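Local atomic coordinates of pyruvate-formate lyase-activating enzyme (Bacteroides vulgatus ATCC 8482, PDB entry 3CAN), a protein that is of undescribed function but belongs to the radical SAM superfamily, here as a domain in which helices flank a parallel beta-sheet. Residues A[69-72]-A[73-77]; A[22-25]-A[26-30]; A[168-171]-A[172-176]; A[7-11]-A[12-16]. One frame throughout, in Å; residues are numbered along the deposited sequence.

How the contacts relate
All four contacts are local, two at helix ends, one along a helix and one where a strand leads into a turn. Contacts 2 and 4 belong together: strand 6-10 and helix 18-30 follow each other in the chain and pack directly, and both touch the second subunit. Contact 3 lies on the other side of the chain's centre, about 36 Å from contact 2 between centres, and closes helix 161-173. Contact 1, ending helix 67-74, is the surface member, the others partly buried. Chemistry follows place: contact 1 has a water bridge and a sulfur-aromatic pair, contact 2 a salt bridge with a water at its edge, and contact 3 side-chain and Schellman hydrogen bonds, whereas contact 4 is almost wholly apolar.

Contact 1 of 4, residues A[69-72]-A[73-77]; sequences VHQT and FCDVP
Gln71 O is gripped from two sources at the end of helix 67-74: a weak bond from Asp75 N (2.9 Å) and one from a water 3.0 Å from Gln71 O. The same water accepts from Gln71 NE2 and donates to Asp75 OD1 at 3.1 Å, so a single solvent molecule ties the two side chains to the last turn of backbone. Gln71 can take part because its chain bends at chi2 (66°), folding the amide back over the turn, where OE1 rests 3.3 Å from Pro77 CD. One residue earlier in the pattern, Cys74 N donates to His70 O over 2.7 Å, and Cys74 SG sits squarely over one face of the imidazole, 3.8 Å from the ring centroid and only 11° off its normal. Asp75 has positive phi (61°) and is where the chain leaves the helix. On another side of the helix, the Phe73 ring presents its edge to Val69 O, the acceptor for Phe73 N, while Phe73 CD2 meets Val69 CG1 at 4.0 Å. Thr72 lies beside Phe73, its CG2 meeting the ring obliquely, and its hydroxyl is bonded to Thr68 O. Val69 and Phe73 both pack on Val105 and Cys74 on Lys63, so this short helix, which follows strand 57-61 and precedes helix 79-90, lies against loops at the surface.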
loop_
_atom_site.group_PDB
_atom_site.type_symbol
_atom_site.label_atom_id
_atom_site.label_comp_id
_atom_site.label_asym_id
_atom_site.label_seq_id
_atom_site.Cartn_x
_atom_site.Cartn_y
_atom_site.Cartn_z
ATOM N N VAL A 69 -4.329 18.478 15.760
ATOM C CA VAL A 69 -4.701 17.083 15.466
ATOM C C VAL A 69 -3.466 16.323 14.974
ATOM O O VAL A 69 -3.168 15.210 15.425
ATOM C CB VAL A 69 -5.835 16.982 14.421
ATOM C CG1 VAL A 69 -6.062 15.514 13.997
ATOM C CG2 VAL A 69 -7.118 17.593 14.960
ATOM N N HIS A 70 -2.729 16.931 14.055
ATOM C CA HIS A 70 -1.539 16.293 13.485
ATOM C C HIS A 70 -0.489 15.975 14.555
ATOM O O HIS A 70 0.099 14.889 14.550
ATOM C CB HIS A 70 -0.950 17.179 12.388
ATOM C CG HIS A 70 -0.013 16.463 11.464
ATOM N ND1 HIS A 70 -0.387 16.039 10.207
ATOM C CD2 HIS A 70 1.280 16.103 11.611
ATOM C CE1 HIS A 70 0.641 15.448 9.622
ATOM N NE2 HIS A 70 1.665 15.469 10.456
ATOM N N GLN A 71 -0.264 16.910 15.477
ATOM C CA GLN A 71 0.707 16.713 16.565
ATOM C C GLN A 71 0.272 15.594 17.506
ATOM O O GLN A 71 1.095 14.809 17.975
ATOM C CB GLN A 71 0.897 18.010 17.356
ATOM C CG GLN A 71 1.755 17.873 18.614
ATOM C CD GLN A 71 3.205 17.541 18.327
ATOM O OE1 GLN A 71 3.797 18.064 17.384
ATOM N NE2 GLN A 71 3.802 16.685 19.165
ATOM N N THR A 72 -1.026 15.528 17.773
ATOM C CA THR A 72 -1.586 14.522 18.664
ATOM C C THR A 72 -1.413 13.108 18.133
ATOM O O THR A 72 -1.078 12.193 18.890
ATOM C CB THR A 72 -3.080 14.787 18.903
ATOM O OG1 THR A 72 -3.214 15.973 19.691
ATOM C CG2 THR A 72 -3.740 13.622 19.626
ATOM N N PHE A 73 -1.639 12.935 16.835
ATOM C CA PHE A 73 -1.644 11.613 16.211
ATOM C C PHE A 73 -0.333 11.273 15.501
ATOM O O PHE A 73 -0.072 10.106 15.217
ATOM C CB PHE A 73 -2.825 11.500 15.241
ATOM C CG PHE A 73 -4.164 11.436 15.928
ATOM C CD1 PHE A 73 -4.833 10.228 16.070
ATOM C CD2 PHE A 73 -4.746 12.583 16.454
ATOM C CE1 PHE A 73 -6.064 10.171 16.713
ATOM C CE2 PHE A 73 -5.973 12.533 17.099
ATOM C CZ PHE A 73 -6.633 11.326 17.230
ATOM N N CYS A 74 0.493 12.277 15.219
ATOM C CA CYS A 74 1.750 12.056 14.491
ATOM C C CYS A 74 2.991 12.486 15.249
ATOM O O CYS A 74 4.102 12.262 14.772
ATOM C CB CYS A 74 1.729 12.789 13.159
ATOM S SG CYS A 74 0.230 12.517 12.259
ATOM N N ASP A 75 2.815 13.104 16.412
ATOM C CA ASP A 75 3.941 13.594 17.212
ATOM C C ASP A 75 4.758 14.640 16.458
ATOM O O ASP A 75 5.928 14.869 16.772
ATOM C CB ASP A 75 4.846 12.433 17.668
ATOM C CG ASP A 75 4.269 11.664 18.839
ATOM O OD1 ASP A 75 3.870 12.310 19.828
ATOM O OD2 ASP A 75 4.230 10.418 18.774
ATOM N N VAL A 76 4.142 15.272 15.467
ATOM C CA VAL A 76 4.811 16.324 14.725
ATOM C C VAL A 76 3.761 17.299 14.217
ATOM O O VAL A 76 2.640 16.897 13.886
ATOM C CB VAL A 76 5.653 15.742 13.560
ATOM C CG1 VAL A 76 4.759 15.045 12.544
ATOM C CG2 VAL A 76 6.484 16.832 12.894
ATOM N N PRO A 77 4.086 18.604 14.193
ATOM C CA PRO A 77 3.140 19.533 13.567
ATOM C C PRO A 77 3.082 19.341 12.053
ATOM O O PRO A 77 3.930 18.652 11.490
ATOM C CB PRO A 77 3.719 20.903 13.922
ATOM C CG PRO A 77 5.184 20.652 14.068
ATOM C CD PRO A 77 5.261 19.310 14.731
HETATM O O HOH W 1 2.010 14.578 20.799
#

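Contact 2 of 4, residues A[22-25]-A[26-30]; sequences IDIL and KRCGQ
The guanidinium of Arg27 meets the Asp23 carboxylate edge-on: OD2 lies in the guanidinium plane and takes the NE-H in an almost straight salt bridge (Arg27 NE to Asp23 OD2 2.9 Å, 173° at the hydrogen). The carboxylate is turned nearly crosswise, the two planes 74° apart, and OD2 is met from above its own plane. A water at the same guanidinium edge accepts from Arg27 NH2 at 3.2 Å and donates weakly to OD2. With CG anti to the backbone N (chi1 -173°), the Asp23 carboxylate is placed beside Arg27 one turn on, whose chain extends from CG to NE to meet it. This i to i+4 pair lies on helix 18-30, the crossover helix of the beta-alpha-beta unit made with strands 6-10 and 35-38. Leu25 packs on Val37 of strand 35-38. Ile24 CG2 lies 4.1 Å from Cys28 SG, and Ile24 packs on Phe9 and on Ile24 of the second subunit. Ile22 CG2 touches Lys26 CE at 3.9 Å as the extended lysine passes. Gly29 N bonds to Leu25 O (2.9 Å), which also accepts from Arg35. Across the interface Arg27 comes close to Arg27 of the second subunit, a like-charge approach that Asp23 may partly offset.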
loop_
_atom_site.group_PDB
_atom_site.type_symbol
_atom_site.label_atom_id
_atom_site.label_comp_id
_atom_site.label_asym_id
_atom_site.label_seq_id
_atom_site.Cartn_x
_atom_site.Cartn_y
_atom_site.Cartn_z
ATOM N N ILE A 22 19.121 7.577 -1.177
ATOM C CA ILE A 22 19.501 8.020 -2.524
ATOM C C ILE A 22 20.363 6.967 -3.236
ATOM O O ILE A 22 20.177 6.695 -4.427
ATOM C CB ILE A 22 20.226 9.394 -2.471
ATOM C CG1 ILE A 22 19.277 10.491 -1.959
ATOM C CG2 ILE A 22 20.773 9.756 -3.845
ATOM C CD1 ILE A 22 18.067 10.694 -2.789
ATOM N N ASP A 23 21.282 6.333 -2.512
ATOM C CA ASP A 23 22.099 5.273 -3.095
ATOM C C ASP A 23 21.237 4.096 -3.586
ATOM O O ASP A 23 21.411 3.604 -4.699
ATOM C CB ASP A 23 23.126 4.779 -2.089
ATOM C CG ASP A 23 24.095 3.794 -2.696
ATOM O OD1 ASP A 23 24.816 4.169 -3.639
ATOM O OD2 ASP A 23 24.093 2.642 -2.251
ATOM N N ILE A 24 20.301 3.654 -2.762
ATOM C CA ILE A 24 19.433 2.539 -3.146
ATOM C C ILE A 24 18.555 2.957 -4.318
ATOM O O ILE A 24 18.375 2.202 -5.265
ATOM C CB ILE A 24 18.576 2.067 -1.972
ATOM C CG1 ILE A 24 19.452 1.515 -0.833
ATOM C CG2 ILE A 24 17.539 1.019 -2.463
ATOM C CD1 ILE A 24 20.444 0.414 -1.220
ATOM N N LEU A 25 18.007 4.166 -4.261
ATOM C CA LEU A 25 17.223 4.686 -5.385
ATOM C C LEU A 25 18.032 4.696 -6.688
ATOM O O LEU A 25 17.541 4.267 -7.728
ATOM C CB LEU A 25 16.700 6.084 -5.061
ATOM C CG LEU A 25 15.581 6.149 -4.019
ATOM C CD1 LEU A 25 15.296 7.619 -3.668
ATOM C CD2 LEU A 25 14.292 5.480 -4.508
ATOM N N LYS A 26 19.274 5.163 -6.630
ATOM C CA LYS A 26 20.137 5.129 -7.818
ATOM C C LYS A 26 20.337 3.711 -8.362
ATOM O O LYS A 26 20.214 3.474 -9.566
ATOM C CB LYS A 26 21.481 5.781 -7.523
ATOM C CG LYS A 26 21.375 7.288 -7.481
ATOM C CD LYS A 26 22.652 7.961 -7.067
ATOM C CE LYS A 26 22.552 9.453 -7.264
ATOM N NZ LYS A 26 23.775 10.126 -6.731
ATOM N N ARG A 27 20.616 2.768 -7.474
ATOM C CA ARG A 27 20.801 1.368 -7.864
ATOM C C ARG A 27 19.546 0.788 -8.525
ATOM O O ARG A 27 19.624 0.098 -9.543
ATOM C CB ARG A 27 21.190 0.525 -6.649
ATOM C CG ARG A 27 22.590 0.815 -6.135
ATOM C CD ARG A 27 22.840 0.165 -4.789
ATOM N NE ARG A 27 24.142 0.538 -4.262
ATOM C CZ ARG A 27 25.277 -0.060 -4.593
ATOM N NH1 ARG A 27 25.280 -1.097 -5.417
ATOM N NH2 ARG A 27 26.418 0.371 -4.080
ATOM N N CYS A 28 18.388 1.078 -7.948
ATOM C CA CYS A 28 17.114 0.623 -8.513
ATOM C C CYS A 28 16.847 1.240 -9.895
ATOM O O CYS A 28 16.348 0.563 -10.799
ATOM C CB CYS A 28 15.967 0.908 -7.546
ATOM S SG CYS A 28 15.980 -0.131 -6.062
ATOM N N GLY A 29 17.204 2.508 -10.063
ATOM C CA GLY A 29 17.052 3.187 -11.356
ATOM C C GLY A 29 17.860 2.507 -12.454
ATOM O O GLY A 29 17.381 2.326 -13.576
ATOM N N GLN A 30 19.075 2.107 -12.119
ATOM C CA GLN A 30 19.960 1.420 -13.087
ATOM C C GLN A 30 19.329 0.126 -13.574
ATOM O O GLN A 30 19.455 -0.242 -14.750
ATOM C CB GLN A 30 21.310 1.120 -12.449
ATOM C CG GLN A 30 22.130 2.351 -12.155
ATOM C CD GLN A 30 23.352 2.077 -11.300
ATOM O OE1 GLN A 30 23.498 1.011 -10.684
ATOM N NE2 GLN A 30 24.266 3.041 -11.284
HETATM O O HOH W 2 27.221 2.682 -2.068
#

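Contact 3 of 4, residues A[168-171]-A[172-176]; sequences IQIL and TDYGL
Ile168 O accepts twice from Thr172, from OG1 (2.7 Å) and from N (3.0 Å), one on each face of its carbonyl plane. OG1 stands beside its own backbone N (chi1 -56°), which sends the hydroxyl back to the preceding turn. A second polar side-chain link joins Gln169 NE2 to Asp173 OD1 at 2.7 Å. Asp173 OD1 lies in the plane of the Gln169 amide, yet is itself met from above the carboxylate plane, the two planes being 41° apart, and the bend at Gln169 chi2 (62°) makes the reach possible. Tyr174 OH is weakly bonded to Glu117 OE2. Backbone bonds then close the helix as a Schellman motif: Leu176 N bonds to Leu171 O at 3.1 Å and Gly175 N to Thr172 O at 2.9 Å, with Gly175 as the C-prime residue of positive phi. The hydrophobic contact that goes with the motif joins Leu171 CD2 and Leu176 CD1 (4.0 Å). Leu171 packs on Ile129 and Leu131 of strand 128-133 and on Ala116 of helix 109-121, while Ile168 touches Ala178 and Ile180 of strand 178-180, which seats helix 161-173 on the sheet just before that strand.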
loop_
_atom_site.group_PDB
_atom_site.type_symbol
_atom_site.label_atom_id
_atom_site.label_comp_id
_atom_site.label_asym_id
_atom_site.label_seq_id
_atom_site.Cartn_x
_atom_site.Cartn_y
_atom_site.Cartn_z
ATOM N N ILE A 168 -15.201 12.192 -1.047
ATOM C CA ILE A 168 -14.860 12.095 -2.453
ATOM C C ILE A 168 -15.514 13.219 -3.253
ATOM O O ILE A 168 -14.874 13.814 -4.124
ATOM C CB ILE A 168 -15.271 10.724 -3.035
ATOM C CG1 ILE A 168 -14.434 9.604 -2.400
ATOM C CG2 ILE A 168 -15.135 10.723 -4.554
ATOM C CD1 ILE A 168 -12.940 9.625 -2.751
ATOM N N GLN A 169 -16.783 13.503 -2.967
ATOM C CA GLN A 169 -17.497 14.557 -3.677
ATOM C C GLN A 169 -16.855 15.925 -3.465
ATOM O O GLN A 169 -16.718 16.696 -4.409
ATOM C CB GLN A 169 -18.969 14.620 -3.258
ATOM C CG GLN A 169 -19.814 15.543 -4.125
ATOM C CD GLN A 169 -19.842 15.086 -5.579
ATOM O OE1 GLN A 169 -20.247 13.965 -5.877
ATOM N NE2 GLN A 169 -19.391 15.945 -6.482
ATOM N N ILE A 170 -16.493 16.228 -2.222
ATOM C CA ILE A 170 -15.841 17.500 -1.895
ATOM C C ILE A 170 -14.576 17.675 -2.733
ATOM O O ILE A 170 -14.377 18.690 -3.397
ATOM C CB ILE A 170 -15.480 17.578 -0.390
ATOM C CG1 ILE A 170 -16.751 17.707 0.461
ATOM C CG2 ILE A 170 -14.551 18.765 -0.113
ATOM C CD1 ILE A 170 -16.558 17.323 1.920
ATOM N N LEU A 171 -13.710 16.671 -2.705
ATOM C CA LEU A 171 -12.459 16.761 -3.438
ATOM C C LEU A 171 -12.708 16.923 -4.951
ATOM O O LEU A 171 -12.060 17.745 -5.607
ATOM C CB LEU A 171 -11.587 15.536 -3.126
ATOM C CG LEU A 171 -11.074 15.473 -1.688
ATOM C CD1 LEU A 171 -10.574 14.057 -1.336
ATOM C CD2 LEU A 171 -9.988 16.542 -1.449
ATOM N N THR A 172 -13.667 16.161 -5.474
ATOM C CA THR A 172 -14.064 16.239 -6.871
ATOM C C THR A 172 -14.597 17.631 -7.210
ATOM O O THR A 172 -14.262 18.185 -8.259
ATOM C CB THR A 172 -15.124 15.160 -7.207
ATOM O OG1 THR A 172 -14.617 13.856 -6.860
ATOM C CG2 THR A 172 -15.473 15.183 -8.685
ATOM N N ASP A 173 -15.412 18.196 -6.316
ATOM C CA ASP A 173 -15.965 19.541 -6.507
ATOM C C ASP A 173 -14.891 20.625 -6.638
ATOM O O ASP A 173 -15.118 21.633 -7.303
ATOM C CB ASP A 173 -16.920 19.908 -5.357
ATOM C CG ASP A 173 -18.256 19.162 -5.419
ATOM O OD1 ASP A 173 -18.598 18.566 -6.464
ATOM O OD2 ASP A 173 -18.974 19.175 -4.394
ATOM N N TYR A 174 -13.732 20.417 -6.004
ATOM C CA TYR A 174 -12.605 21.351 -6.086
ATOM C C TYR A 174 -11.661 21.033 -7.247
ATOM O O TYR A 174 -10.586 21.634 -7.371
ATOM C CB TYR A 174 -11.828 21.364 -4.760
ATOM C CG TYR A 174 -12.468 22.200 -3.683
ATOM C CD1 TYR A 174 -13.321 21.634 -2.748
ATOM C CD2 TYR A 174 -12.190 23.565 -3.576
ATOM C CE1 TYR A 174 -13.913 22.403 -1.746
ATOM C CE2 TYR A 174 -12.778 24.339 -2.585
ATOM C CZ TYR A 174 -13.628 23.752 -1.660
ATOM O OH TYR A 174 -14.202 24.516 -0.654
ATOM N N GLY A 175 -12.060 20.094 -8.100
ATOM C CA GLY A 175 -11.304 19.772 -9.305
ATOM C C GLY A 175 -10.147 18.817 -9.107
ATOM O O GLY A 175 -9.268 18.729 -9.964
ATOM N N LEU A 176 -10.190 18.060 -8.016
ATOM C CA LEU A 176 -9.150 17.106 -7.678
ATOM C C LEU A 176 -9.605 15.674 -7.977
ATOM O O LEU A 176 -10.808 15.382 -8.027
ATOM C CB LEU A 176 -8.775 17.250 -6.205
ATOM C CG LEU A 176 -8.223 18.618 -5.799
ATOM C CD1 LEU A 176 -8.373 18.820 -4.286
ATOM C CD2 LEU A 176 -6.766 18.778 -6.237
#

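Contact 4 of 4, residues A[7-11]-A[12-16]; sequences VTFCG and GEPLL
Phe9 and Pro14 make the tight part of this turn: Phe9 CD1 lies 3.8 Å from Pro14 CB, the proline ring being neither over the face nor at the edge of the phenyl but obliquely placed. Pro14 also sits on the backbone ahead of it, with CD 3.3 Å from Cys10 O and 3.6 Å from Gly11 O. Pro14 also packs on Gly6 of the second subunit. Leu15 extends the packing, its CG reaching 3.9 Å from Gly11 O. The contact is thus built from carbon against carbon and carbon against carbonyl. Gly11, Gly12, Glu13 and Pro14 spell the GGEP sequence of the radical SAM family, in which a Gly-Gly-Glu stretch follows a strand of the barrel. Gly11 has positive phi (78°), a backbone shape that glycine adopts readily, where the chain leaves the strand; its N is held by Asp38 OD2. The looser side is that of Glu13, whose end leads away from the strand. Its backbone stays in the helical turn that follows, where Leu16 N bonds to Glu13 O at 3.0 Å. Phe9 continues inward onto Leu21 and Ile24 of helix 18-30, while strand 6-10 pairs with strand 35-38 on one edge and, on the other, in an antiparallel ladder with a strand of the second subunit.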
loop_
_atom_site.group_PDB
_atom_site.type_symbol
_atom_site.label_atom_id
_atom_site.label_comp_id
_atom_site.label_asym_id
_atom_site.label_seq_id
_atom_site.Cartn_x
_atom_site.Cartn_y
_atom_site.Cartn_z
ATOM N N VAL A 7 9.664 -0.557 -6.280
ATOM C CA VAL A 7 10.072 -0.402 -4.893
ATOM C C VAL A 7 9.412 0.864 -4.328
ATOM O O VAL A 7 9.300 1.893 -5.010
ATOM C CB VAL A 7 11.621 -0.340 -4.771
ATOM C CG1 VAL A 7 12.204 0.892 -5.498
ATOM C CG2 VAL A 7 12.086 -0.394 -3.313
ATOM N N THR A 8 8.985 0.773 -3.081
ATOM C CA THR A 8 8.434 1.920 -2.362
ATOM C C THR A 8 9.126 2.043 -1.014
ATOM O O THR A 8 9.274 1.047 -0.278
ATOM C CB THR A 8 6.937 1.750 -2.115
ATOM O OG1 THR A 8 6.260 1.565 -3.358
ATOM C CG2 THR A 8 6.354 2.983 -1.384
ATOM N N PHE A 9 9.527 3.260 -0.668
ATOM C CA PHE A 9 9.979 3.553 0.692
ATOM C C PHE A 9 8.864 4.315 1.381
ATOM O O PHE A 9 8.308 5.260 0.807
ATOM C CB PHE A 9 11.240 4.385 0.691
ATOM C CG PHE A 9 12.443 3.624 0.267
ATOM C CD1 PHE A 9 13.213 2.954 1.204
ATOM C CD2 PHE A 9 12.800 3.560 -1.070
ATOM C CE1 PHE A 9 14.337 2.252 0.817
ATOM C CE2 PHE A 9 13.915 2.823 -1.477
ATOM C CZ PHE A 9 14.674 2.179 -0.537
ATOM N N CYS A 10 8.509 3.865 2.580
ATOM C CA CYS A 10 7.377 4.397 3.350
ATOM C C CYS A 10 7.815 4.828 4.741
ATOM O O CYS A 10 8.717 4.209 5.341
ATOM C CB CYS A 10 6.300 3.327 3.544
ATOM S SG CYS A 10 5.493 2.734 2.067
ATOM N N GLY A 11 7.134 5.827 5.288
ATOM C CA GLY A 11 7.327 6.181 6.670
ATOM C C GLY A 11 8.565 6.991 6.976
ATOM O O GLY A 11 9.257 7.486 6.077
ATOM N N GLY A 12 8.810 7.164 8.268
ATOM C CA GLY A 12 9.864 8.048 8.739
ATOM C C GLY A 12 11.262 7.464 8.684
ATOM O O GLY A 12 12.223 8.184 8.438
ATOM N N GLU A 13 11.388 6.160 8.896
ATOM C CA GLU A 13 12.717 5.583 9.075
ATOM C C GLU A 13 13.627 5.719 7.854
ATOM O O GLU A 13 14.780 6.093 8.009
ATOM C CB GLU A 13 12.652 4.127 9.506
ATOM C CG GLU A 13 14.021 3.523 9.849
ATOM C CD GLU A 13 14.698 4.160 11.057
ATOM O OE1 GLU A 13 13.999 4.695 11.953
ATOM O OE2 GLU A 13 15.946 4.096 11.136
ATOM N N PRO A 14 13.131 5.414 6.646
ATOM C CA PRO A 14 14.037 5.554 5.485
ATOM C C PRO A 14 14.624 6.962 5.356
ATOM O O PRO A 14 15.777 7.134 4.955
ATOM C CB PRO A 14 13.128 5.206 4.297
ATOM C CG PRO A 14 12.073 4.303 4.907
ATOM C CD PRO A 14 11.805 4.902 6.249
ATOM N N LEU A 15 13.843 7.964 5.746
ATOM C CA LEU A 15 14.251 9.359 5.620
ATOM C C LEU A 15 15.339 9.764 6.615
ATOM O O LEU A 15 15.970 10.811 6.430
ATOM C CB LEU A 15 13.037 10.268 5.769
ATOM C CG LEU A 15 11.872 10.022 4.818
ATOM C CD1 LEU A 15 10.774 11.077 5.061
ATOM C CD2 LEU A 15 12.348 10.033 3.355
ATOM N N LEU A 16 15.555 8.948 7.646
ATOM C CA LEU A 16 16.646 9.146 8.599
ATOM C C LEU A 16 17.968 8.582 8.075
ATOM O O LEU A 16 19.018 8.743 8.708
ATOM C CB LEU A 16 16.299 8.502 9.938
ATOM C CG LEU A 16 15.044 9.060 10.633
ATOM C CD1 LEU A 16 14.739 8.300 11.914
ATOM C CD2 LEU A 16 15.189 10.549 10.908
#